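Local structure of nidogen (Mus musculus, 1NPE) at residues R113-L121 with E149-R158; Y137-I148 with L161-L172. The protein probably links laminin to other basement-membrane components, its six-bladed YWTD beta-propeller domain being the part that binds laminin. One frame throughout, in Å; residues are numbered along the deposited sequence.

Interaction 1 of 2, residues R113-L121 with E149-R158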
loop_
_atom_site.group_PDB
_atom_site.type_symbol
_atom_site.label_atom_id
_atom_site.label_comp_id
_atom_site.label_asym_id
_atom_site.label_seq_id
_atom_site.Cartn_x
_atom_site.Cartn_y
_atom_site.Cartn_z
ATOM N N ARG A 113 -4.000 12.279 17.466
ATOM C CA ARG A 113 -3.823 10.936 16.937
ATOM C C ARG A 113 -4.060 9.874 17.995
ATOM O O ARG A 113 -3.713 10.056 19.161
ATOM C CB ARG A 113 -2.394 10.744 16.433
ATOM C CG ARG A 113 -2.131 11.239 15.046
ATOM C CD ARG A 113 -1.268 10.224 14.346
ATOM N NE ARG A 113 0.038 10.763 14.033
ATOM C CZ ARG A 113 1.073 10.038 13.632
ATOM N NH1 ARG A 113 0.972 8.726 13.498
ATOM N NH2 ARG A 113 2.203 10.649 13.319
ATOM N N ARG A 114 -4.598 8.744 17.556
ATOM C CA ARG A 114 -4.854 7.606 18.422
ATOM C C ARG A 114 -4.665 6.352 17.588
ATOM O O ARG A 114 -5.148 6.274 16.460
ATOM C CB ARG A 114 -6.285 7.631 18.987
ATOM C CG ARG A 114 -6.738 6.278 19.543
ATOM C CD ARG A 114 -8.046 6.333 20.320
ATOM N NE ARG A 114 -8.526 4.985 20.628
ATOM C CZ ARG A 114 -9.772 4.686 20.985
ATOM N NH1 ARG A 114 -10.681 5.647 21.099
ATOM N NH2 ARG A 114 -10.132 3.417 21.154
ATOM N N VAL A 115 -3.921 5.394 18.127
ATOM C CA VAL A 115 -3.706 4.133 17.442
ATOM C C VAL A 115 -4.928 3.285 17.751
ATOM O O VAL A 115 -5.105 2.814 18.878
ATOM C CB VAL A 115 -2.415 3.426 17.936
ATOM C CG1 VAL A 115 -2.271 2.060 17.281
ATOM C CG2 VAL A 115 -1.190 4.285 17.618
ATOM N N LEU A 116 -5.797 3.134 16.757
ATOM C CA LEU A 116 -7.017 2.355 16.915
ATOM C C LEU A 116 -6.703 0.864 17.042
ATOM O O LEU A 116 -7.221 0.196 17.930
ATOM C CB LEU A 116 -7.966 2.618 15.741
ATOM C CG LEU A 116 -9.464 2.442 16.008
ATOM C CD1 LEU A 116 -9.894 3.331 17.178
ATOM C CD2 LEU A 116 -10.260 2.786 14.753
ATOM N N PHE A 117 -5.840 0.356 16.165
ATOM C CA PHE A 117 -5.447 -1.052 16.188
ATOM C C PHE A 117 -3.979 -1.170 15.800
ATOM O O PHE A 117 -3.504 -0.427 14.947
ATOM C CB PHE A 117 -6.270 -1.878 15.186
ATOM C CG PHE A 117 -7.755 -1.831 15.414
ATOM C CD1 PHE A 117 -8.326 -2.470 16.510
ATOM C CD2 PHE A 117 -8.587 -1.163 14.517
ATOM C CE1 PHE A 117 -9.707 -2.446 16.713
ATOM C CE2 PHE A 117 -9.973 -1.130 14.709
ATOM C CZ PHE A 117 -10.534 -1.775 15.811
ATOM N N ASP A 118 -3.269 -2.129 16.384
ATOM C CA ASP A 118 -1.860 -2.307 16.046
ATOM C C ASP A 118 -1.330 -3.717 16.257
ATOM O O ASP A 118 -0.123 -3.924 16.398
ATOM C CB ASP A 118 -0.979 -1.288 16.780
ATOM C CG ASP A 118 -0.962 -1.493 18.279
ATOM O OD1 ASP A 118 -1.807 -2.260 18.798
ATOM O OD2 ASP A 118 -0.089 -0.889 18.933
ATOM N N THR A 119 -2.243 -4.677 16.315
ATOM C CA THR A 119 -1.889 -6.079 16.469
ATOM C C THR A 119 -2.657 -6.805 15.377
ATOM O O THR A 119 -3.692 -6.319 14.932
ATOM C CB THR A 119 -2.277 -6.636 17.867
ATOM O OG1 THR A 119 -3.670 -6.412 18.118
ATOM C CG2 THR A 119 -1.453 -5.968 18.958
ATOM N N GLY A 120 -2.126 -7.931 14.910
ATOM C CA GLY A 120 -2.785 -8.685 13.856
ATOM C C GLY A 120 -2.781 -7.981 12.498
ATOM O O GLY A 120 -3.563 -8.327 11.609
ATOM N N LEU A 121 -1.941 -6.961 12.354
ATOM C CA LEU A 121 -1.843 -6.218 11.100
ATOM C C LEU A 121 -0.457 -6.412 10.519
ATOM O O LEU A 121 0.537 -6.161 11.182
ATOM C CB LEU A 121 -2.093 -4.725 11.319
ATOM C CG LEU A 121 -3.479 -4.323 11.832
ATOM C CD1 LEU A 121 -3.493 -2.838 12.143
ATOM C CD2 LEU A 121 -4.555 -4.677 10.812
ATOM N N GLU A 149 -11.503 -7.239 7.397
ATOM C CA GLU A 149 -11.965 -7.087 8.774
ATOM C C GLU A 149 -12.909 -5.918 8.941
ATOM O O GLU A 149 -12.960 -5.008 8.110
ATOM C CB GLU A 149 -10.790 -6.878 9.737
ATOM C CG GLU A 149 -9.812 -8.032 9.868
ATOM C CD GLU A 149 -8.887 -7.869 11.067
ATOM O OE1 GLU A 149 -9.307 -8.197 12.199
ATOM O OE2 GLU A 149 -7.741 -7.412 10.879
ATOM N N THR A 150 -13.649 -5.949 10.039
ATOM C CA THR A 150 -14.565 -4.879 10.361
ATOM C C THR A 150 -14.509 -4.608 11.854
ATOM O O THR A 150 -14.053 -5.440 12.638
ATOM C CB THR A 150 -16.031 -5.200 9.959
ATOM O OG1 THR A 150 -16.832 -4.031 10.144
ATOM C CG2 THR A 150 -16.614 -6.297 10.822
ATOM N N SER A 151 -14.938 -3.415 12.230
ATOM C CA SER A 151 -15.000 -3.022 13.629
ATOM C C SER A 151 -15.864 -1.781 13.688
ATOM O O SER A 151 -16.221 -1.216 12.648
ATOM C CB SER A 151 -13.607 -2.703 14.182
ATOM O OG SER A 151 -13.198 -1.386 13.840
ATOM N N HIS A 152 -16.246 -1.389 14.895
ATOM C CA HIS A 152 -17.019 -0.169 15.063
ATOM C C HIS A 152 -15.982 0.938 14.821
ATOM O O HIS A 152 -14.783 0.714 14.991
ATOM C CB HIS A 152 -17.550 -0.043 16.504
ATOM C CG HIS A 152 -18.717 -0.930 16.824
ATOM N ND1 HIS A 152 -19.189 -1.094 18.110
ATOM C CD2 HIS A 152 -19.536 -1.659 16.028
ATOM C CE1 HIS A 152 -20.253 -1.877 18.092
ATOM N NE2 HIS A 152 -20.484 -2.234 16.841
ATOM N N MET A 153 -16.431 2.119 14.420
ATOM C CA MET A 153 -15.510 3.225 14.205
ATOM C C MET A 153 -14.875 3.677 15.516
ATOM O O MET A 153 -13.797 4.276 15.510
ATOM C CB MET A 153 -16.215 4.389 13.504
ATOM C CG MET A 153 -16.348 4.166 12.003
ATOM S SD MET A 153 -17.498 5.266 11.188
ATOM C CE MET A 153 -16.619 6.765 11.272
ATOM N N ASP A 154 -15.518 3.330 16.635
ATOM C CA ASP A 154 -15.019 3.682 17.967
ATOM C C ASP A 154 -13.906 2.752 18.473
ATOM O O ASP A 154 -13.360 2.960 19.556
ATOM C CB ASP A 154 -16.168 3.771 18.993
ATOM C CG ASP A 154 -16.924 2.454 19.176
ATOM O OD1 ASP A 154 -16.308 1.375 19.119
ATOM O OD2 ASP A 154 -18.149 2.497 19.410
ATOM N N GLY A 155 -13.609 1.703 17.711
ATOM C CA GLY A 155 -12.552 0.785 18.102
ATOM C C GLY A 155 -12.981 -0.525 18.730
ATOM O O GLY A 155 -12.140 -1.385 18.984
ATOM N N THR A 156 -14.271 -0.680 19.014
ATOM C CA THR A 156 -14.762 -1.918 19.607
ATOM C C THR A 156 -15.265 -2.872 18.527
ATOM O O THR A 156 -15.316 -2.526 17.340
ATOM C CB THR A 156 -15.935 -1.677 20.613
ATOM O OG1 THR A 156 -17.118 -1.278 19.901
ATOM C CG2 THR A 156 -15.567 -0.601 21.637
ATOM N N ASN A 157 -15.585 -4.090 18.954
ATOM C CA ASN A 157 -16.140 -5.117 18.086
ATOM C C ASN A 157 -15.360 -5.481 16.819
ATOM O O ASN A 157 -15.939 -5.627 15.741
ATOM C CB ASN A 157 -17.587 -4.747 17.745
ATOM C CG ASN A 157 -18.473 -4.679 18.978
ATOM O OD1 ASN A 157 -18.539 -3.653 19.655
ATOM N ND2 ASN A 157 -19.143 -5.785 19.286
ATOM N N ARG A 158 -14.047 -5.630 16.956
ATOM C CA ARG A 158 -13.215 -6.012 15.826
ATOM C C ARG A 158 -13.457 -7.489 15.522
ATOM O O ARG A 158 -13.582 -8.305 16.437
ATOM C CB ARG A 158 -11.737 -5.790 16.141
ATOM C CG ARG A 158 -10.816 -6.214 15.015
ATOM C CD ARG A 158 -9.364 -5.964 15.348
ATOM N NE ARG A 158 -8.495 -6.401 14.263
ATOM C CZ ARG A 158 -7.167 -6.386 14.306
ATOM N NH1 ARG A 158 -6.535 -5.951 15.390
ATOM N NH2 ARG A 158 -6.469 -6.803 13.257
HETATM O O HOH W 1 -12.263 1.485 21.822
HETATM O O HOH W 2 -13.511 4.762 21.786
#

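Interaction 2 of 2, residues Y137-I148 with L161-L172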
loop_
_atom_site.group_PDB
_atom_site.type_symbol
_atom_site.label_atom_id
_atom_site.label_comp_id
_atom_site.label_asym_id
_atom_site.label_seq_id
_atom_site.Cartn_x
_atom_site.Cartn_y
_atom_site.Cartn_z
ATOM N N TYR A 137 -14.200 -0.780 7.930
ATOM C CA TYR A 137 -13.822 -1.994 7.199
ATOM C C TYR A 137 -12.432 -1.839 6.564
ATOM O O TYR A 137 -12.096 -0.776 6.042
ATOM C CB TYR A 137 -14.829 -2.280 6.072
ATOM C CG TYR A 137 -16.289 -2.323 6.496
ATOM C CD1 TYR A 137 -17.091 -1.182 6.421
ATOM C CD2 TYR A 137 -16.874 -3.509 6.944
ATOM C CE1 TYR A 137 -18.439 -1.224 6.782
ATOM C CE2 TYR A 137 -18.212 -3.562 7.307
ATOM C CZ TYR A 137 -18.990 -2.415 7.225
ATOM O OH TYR A 137 -20.316 -2.465 7.599
ATOM N N TRP A 138 -11.639 -2.904 6.563
ATOM C CA TRP A 138 -10.313 -2.824 5.951
ATOM C C TRP A 138 -9.812 -4.153 5.425
ATOM O O TRP A 138 -10.353 -5.208 5.767
ATOM C CB TRP A 138 -9.289 -2.245 6.932
ATOM C CG TRP A 138 -8.981 -3.121 8.116
ATOM C CD1 TRP A 138 -7.982 -4.056 8.211
ATOM C CD2 TRP A 138 -9.623 -3.089 9.396
ATOM N NE1 TRP A 138 -7.962 -4.598 9.473
ATOM C CE2 TRP A 138 -8.955 -4.021 10.221
ATOM C CE3 TRP A 138 -10.692 -2.358 9.929
ATOM C CZ2 TRP A 138 -9.323 -4.240 11.559
ATOM C CZ3 TRP A 138 -11.058 -2.576 11.255
ATOM C CH2 TRP A 138 -10.374 -3.510 12.054
ATOM N N THR A 139 -8.799 -4.088 4.563
ATOM C CA THR A 139 -8.190 -5.293 4.008
ATOM C C THR A 139 -6.761 -5.386 4.519
ATOM O O THR A 139 -6.152 -4.378 4.887
ATOM C CB THR A 139 -8.116 -5.280 2.459
ATOM O OG1 THR A 139 -7.114 -4.351 2.028
ATOM C CG2 THR A 139 -9.445 -4.899 1.853
ATOM N N ASP A 140 -6.253 -6.608 4.583
ATOM C CA ASP A 140 -4.881 -6.861 4.999
ATOM C C ASP A 140 -4.439 -7.935 4.020
ATOM O O ASP A 140 -4.880 -9.078 4.103
ATOM C CB ASP A 140 -4.815 -7.376 6.445
ATOM C CG ASP A 140 -3.375 -7.548 6.955
ATOM O OD1 ASP A 140 -2.452 -7.784 6.151
ATOM O OD2 ASP A 140 -3.163 -7.467 8.179
ATOM N N TRP A 141 -3.589 -7.561 3.074
ATOM C CA TRP A 141 -3.146 -8.523 2.074
ATOM C C TRP A 141 -2.056 -9.497 2.500
ATOM O O TRP A 141 -1.408 -10.108 1.650
ATOM C CB TRP A 141 -2.826 -7.836 0.738
ATOM C CG TRP A 141 -1.774 -6.799 0.797
ATOM C CD1 TRP A 141 -1.952 -5.468 1.026
ATOM C CD2 TRP A 141 -0.378 -6.984 0.549
ATOM N NE1 TRP A 141 -0.754 -4.806 0.926
ATOM C CE2 TRP A 141 0.231 -5.712 0.630
ATOM C CE3 TRP A 141 0.418 -8.102 0.257
ATOM C CZ2 TRP A 141 1.606 -5.521 0.431
ATOM C CZ3 TRP A 141 1.795 -7.915 0.059
ATOM C CH2 TRP A 141 2.369 -6.632 0.146
ATOM N N ASN A 142 -1.893 -9.650 3.816
ATOM C CA ASN A 142 -0.947 -10.589 4.457
ATOM C C ASN A 142 -0.851 -11.841 3.581
ATOM O O ASN A 142 -1.801 -12.617 3.503
ATOM C CB ASN A 142 -1.524 -10.971 5.836
ATOM C CG ASN A 142 -0.610 -11.886 6.666
ATOM O OD1 ASN A 142 -0.723 -11.915 7.891
ATOM N ND2 ASN A 142 0.264 -12.640 6.015
ATOM N N ARG A 143 0.284 -12.019 2.911
ATOM C CA ARG A 143 0.479 -13.162 2.015
ATOM C C ARG A 143 0.012 -14.499 2.581
ATOM O O ARG A 143 -0.639 -15.279 1.885
ATOM C CB ARG A 143 1.949 -13.273 1.606
ATOM C CG ARG A 143 2.390 -12.293 0.544
ATOM C CD ARG A 143 1.970 -12.736 -0.848
ATOM N NE ARG A 143 2.529 -11.849 -1.861
ATOM C CZ ARG A 143 2.236 -11.892 -3.158
ATOM N NH1 ARG A 143 1.384 -12.792 -3.638
ATOM N NH2 ARG A 143 2.770 -10.998 -3.971
ATOM N N ASP A 144 0.332 -14.749 3.847
ATOM C CA ASP A 144 -0.036 -16.003 4.497
ATOM C C ASP A 144 -1.466 -16.079 5.014
ATOM O O ASP A 144 -2.098 -17.131 4.938
ATOM C CB ASP A 144 0.956 -16.342 5.616
ATOM C CG ASP A 144 2.360 -16.602 5.085
ATOM O OD1 ASP A 144 2.518 -17.517 4.246
ATOM O OD2 ASP A 144 3.298 -15.879 5.492
ATOM N N ASN A 145 -1.981 -14.971 5.533
ATOM C CA ASN A 145 -3.343 -14.946 6.057
ATOM C C ASN A 145 -4.081 -13.671 5.681
ATOM O O ASN A 145 -4.336 -12.818 6.533
ATOM C CB ASN A 145 -3.338 -15.107 7.584
ATOM C CG ASN A 145 -2.901 -16.489 8.024
ATOM O OD1 ASN A 145 -1.704 -16.768 8.143
ATOM N ND2 ASN A 145 -3.870 -17.371 8.259
ATOM N N PRO A 146 -4.443 -13.524 4.397
ATOM C CA PRO A 146 -5.163 -12.335 3.923
ATOM C C PRO A 146 -6.549 -12.259 4.571
ATOM O O PRO A 146 -7.158 -13.284 4.862
ATOM C CB PRO A 146 -5.265 -12.587 2.417
ATOM C CG PRO A 146 -5.368 -14.080 2.346
ATOM C CD PRO A 146 -4.295 -14.512 3.316
ATOM N N LYS A 147 -7.053 -11.053 4.792
ATOM C CA LYS A 147 -8.362 -10.923 5.416
ATOM C C LYS A 147 -9.070 -9.593 5.206
ATOM O O LYS A 147 -8.465 -8.603 4.794
ATOM C CB LYS A 147 -8.258 -11.221 6.916
ATOM C CG LYS A 147 -7.203 -10.406 7.631
ATOM C CD LYS A 147 -7.028 -10.816 9.084
ATOM C CE LYS A 147 -6.011 -9.903 9.766
ATOM N NZ LYS A 147 -5.888 -10.142 11.234
ATOM N N ILE A 148 -10.386 -9.632 5.380
ATOM C CA ILE A 148 -11.237 -8.453 5.299
ATOM C C ILE A 148 -11.754 -8.358 6.732
ATOM O O ILE A 148 -12.323 -9.321 7.253
ATOM C CB ILE A 148 -12.448 -8.654 4.346
ATOM C CG1 ILE A 148 -11.979 -9.088 2.954
ATOM C CG2 ILE A 148 -13.251 -7.363 4.237
ATOM C CD1 ILE A 148 -11.155 -8.047 2.221
ATOM N N LEU A 161 -14.233 -10.694 8.734
ATOM C CA LEU A 161 -15.424 -10.850 7.909
ATOM C C LEU A 161 -15.227 -11.941 6.847
ATOM O O LEU A 161 -16.126 -12.736 6.593
ATOM C CB LEU A 161 -15.745 -9.506 7.250
ATOM C CG LEU A 161 -17.175 -8.951 7.272
ATOM C CD1 LEU A 161 -17.841 -9.127 8.633
ATOM C CD2 LEU A 161 -17.124 -7.483 6.891
ATOM N N ALA A 162 -14.056 -11.957 6.218
ATOM C CA ALA A 162 -13.719 -12.943 5.188
ATOM C C ALA A 162 -12.255 -13.316 5.382
ATOM O O ALA A 162 -11.416 -12.453 5.658
ATOM C CB ALA A 162 -13.942 -12.372 3.795
ATOM N N GLN A 163 -11.946 -14.593 5.190
ATOM C CA GLN A 163 -10.590 -15.094 5.401
ATOM C C GLN A 163 -10.205 -16.104 4.328
ATOM O O GLN A 163 -9.074 -16.108 3.836
ATOM C CB GLN A 163 -10.551 -15.764 6.771
ATOM C CG GLN A 163 -9.223 -15.791 7.460
ATOM C CD GLN A 163 -9.352 -16.353 8.862
ATOM O OE1 GLN A 163 -9.704 -15.640 9.801
ATOM N NE2 GLN A 163 -9.112 -17.649 9.001
ATOM N N ASP A 164 -11.152 -16.972 3.988
ATOM C CA ASP A 164 -10.950 -18.006 2.983
ATOM C C ASP A 164 -11.071 -17.450 1.580
ATOM O O ASP A 164 -11.738 -16.441 1.351
ATOM C CB ASP A 164 -11.981 -19.122 3.155
ATOM C CG ASP A 164 -11.809 -19.887 4.450
ATOM O OD1 ASP A 164 -10.793 -19.679 5.156
ATOM O OD2 ASP A 164 -12.692 -20.718 4.752
ATOM N N ASN A 165 -10.445 -18.144 0.640
ATOM C CA ASN A 165 -10.467 -17.765 -0.765
ATOM C C ASN A 165 -10.130 -16.302 -1.025
ATOM O O ASN A 165 -10.816 -15.618 -1.782
ATOM C CB ASN A 165 -11.815 -18.133 -1.392
ATOM C CG ASN A 165 -12.073 -19.625 -1.379
ATOM O OD1 ASN A 165 -13.167 -20.073 -1.033
ATOM N ND2 ASN A 165 -11.063 -20.407 -1.756
ATOM N N LEU A 166 -9.112 -15.815 -0.328
ATOM C CA LEU A 166 -8.622 -14.452 -0.499
ATOM C C LEU A 166 -7.149 -14.587 -0.857
ATOM O O LEU A 166 -6.471 -15.480 -0.350
ATOM C CB LEU A 166 -8.753 -13.639 0.798
ATOM C CG LEU A 166 -10.121 -13.155 1.295
ATOM C CD1 LEU A 166 -9.951 -12.388 2.612
ATOM C CD2 LEU A 166 -10.763 -12.259 0.257
ATOM N N GLY A 167 -6.667 -13.725 -1.747
ATOM C CA GLY A 167 -5.271 -13.765 -2.139
ATOM C C GLY A 167 -4.586 -12.462 -1.780
ATOM O O GLY A 167 -3.808 -12.393 -0.829
ATOM N N LEU A 168 -4.872 -11.421 -2.553
ATOM C CA LEU A 168 -4.310 -10.106 -2.315
ATOM C C LEU A 168 -5.431 -9.058 -2.334
ATOM O O LEU A 168 -5.644 -8.380 -3.348
ATOM C CB LEU A 168 -3.249 -9.784 -3.378
ATOM C CG LEU A 168 -2.040 -10.726 -3.495
ATOM C CD1 LEU A 168 -1.174 -10.346 -4.710
ATOM C CD2 LEU A 168 -1.208 -10.696 -2.218
ATOM N N PRO A 169 -6.238 -8.991 -1.254
ATOM C CA PRO A 169 -7.321 -7.998 -1.219
ATOM C C PRO A 169 -6.696 -6.619 -1.044
ATOM O O PRO A 169 -6.298 -6.245 0.054
ATOM C CB PRO A 169 -8.147 -8.428 -0.004
ATOM C CG PRO A 169 -7.147 -9.088 0.893
ATOM C CD PRO A 169 -6.301 -9.882 -0.082
ATOM N N ASN A 170 -6.558 -5.894 -2.152
ATOM C CA ASN A 170 -5.931 -4.581 -2.132
ATOM C C ASN A 170 -6.806 -3.393 -1.761
ATOM O O ASN A 170 -6.336 -2.445 -1.148
ATOM C CB ASN A 170 -5.216 -4.328 -3.457
ATOM C CG ASN A 170 -3.938 -5.140 -3.587
ATOM O OD1 ASN A 170 -3.241 -5.392 -2.595
ATOM N ND2 ASN A 170 -3.617 -5.545 -4.808
ATOM N N GLY A 171 -8.067 -3.429 -2.156
ATOM C CA GLY A 171 -8.954 -2.336 -1.830
ATOM C C GLY A 171 -10.375 -2.809 -1.620
ATOM O O GLY A 171 -10.747 -3.903 -2.047
ATOM N N LEU A 172 -11.148 -2.027 -0.881
ATOM C CA LEU A 172 -12.544 -2.372 -0.661
ATOM C C LEU A 172 -13.411 -1.128 -0.664
ATOM O O LEU A 172 -12.913 0.001 -0.590
ATOM C CB LEU A 172 -12.738 -3.199 0.614
ATOM C CG LEU A 172 -12.824 -2.556 1.992
ATOM C CD1 LEU A 172 -12.800 -3.674 3.007
ATOM C CD2 LEU A 172 -11.667 -1.599 2.225
HETATM O O HOH W 3 -2.076 -14.337 -0.217
#

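Interaction 1 of 2, residues R113-L121 with E149-R158
Arg158 closes on the carbonyl oxygen of Thr119 with both terminal nitrogens, a clear case of one guanidinium tying two neighbouring propeller blades together. Its NH1 lies 2.9 Å from Thr119 O and bonds nearly straight, at 160°; the bond from NH2 to the same oxygen is longer and more bent. Glu149 takes the group side-on: NE of Arg158 gives to OE1, and NH2 meets the syn lone pair of Glu149 OE2 at 2.8 Å. Arg158 CG stands anti to the backbone N (chi1 178°) and the chain stays extended to NE, which carries it alongside the buried ring of Phe117, where Arg158 CD makes an off-centre CH-pi contact. Here packing is close. Ser151 OG touches the ring edge 3.3 Å from Phe117 CZ, while its proton goes to His152 O. Leu116 CD1 rests 3.8 Å from Gly155 CA, which has no side chain to intervene. The solvent side is looser: Arg114 NH2 stays 3.6 Å from Asp154 O, and two waters bridge its guanidinium to that oxygen. With an alanine in place of Arg158, the Glu149 carboxylate would probably be left without its main countercharge and Thr119 O without both donors. The chemistry thus implies a graded joint: a paired guanidinium and a packed ring inside, and a water-mediated link from Arg114 to Asp154 at the exposed edge.

Interaction 2 of 2, residues Y137-I148 with L161-L172
Strands 147-152 and 159-162 form the outer hairpin of one propeller blade, and the chain then crosses to strand 169-172, which opens the next. Ile148 is where the two steps meet. Its N donates to Ala162 O at 3.0 Å, while Ile148 O accepts from Leu161 N at 2.8 Å and weakly from Ala162 N, so that Leu161 and Ala162 together face one residue in a classic beta bulge. With CG1 anti to the carbonyl carbon (chi1 -55°), the branches of Ile148 spread over different partners: CG1 against Ala162 CB and Leu166 CD1, CD1 3.8 Å from Pro169 CB, and CG2 against Leu172 CD1. Pro146 continues this apolar layer, its CG lying 3.7 Å from Leu166 CB. Between the blades, Thr139 OG1 donates to Pro169 O at 2.9 Å from above the carbonyl plane, and its methyl packs on Leu172 CD1. Toward the loops, Leu168 CD2 covers one face of the Arg143 guanidinium, 3.6 Å from NH1. Outside the two segments, Arg143 NH2 pairs with an acidic side chain of another protein chain. One water donates to both Arg143 O and Gly167 O. Asp140 turns to Val122 N and Asn123 N, and also accepts from Asn142 N in an Asx turn. The run Tyr137, Trp138, Thr139 and Asp140 is the YWTD signature itself, and this arrangement is typical of the six-bladed LDL-receptor class B propeller.

In the fold
The two contacts are successive joints of the same propeller, with centres 16 Å apart: interaction 1 fastens the blade built from strands 124-130, 135-140, 147-152 and 159-162 to the blade before it, interaction 2 to the blade after. Strand 147-152 serves both. Glu149 N lies 2.8 Å from Trp138 O, a probable hydrogen bond, and Lys147 NZ reaches Gly120 O at 3.0 Å. The Trp138 ring also meets that of Phe117, so the signature of interaction 2 backs the core of interaction 1. Leu121 and Leu168 each have a side chain about 7 Å from a bound cadmium; one cadmium site is formed by Ser98, Asp101 and Val122. The other protein chain touches interaction 2 but not interaction 1.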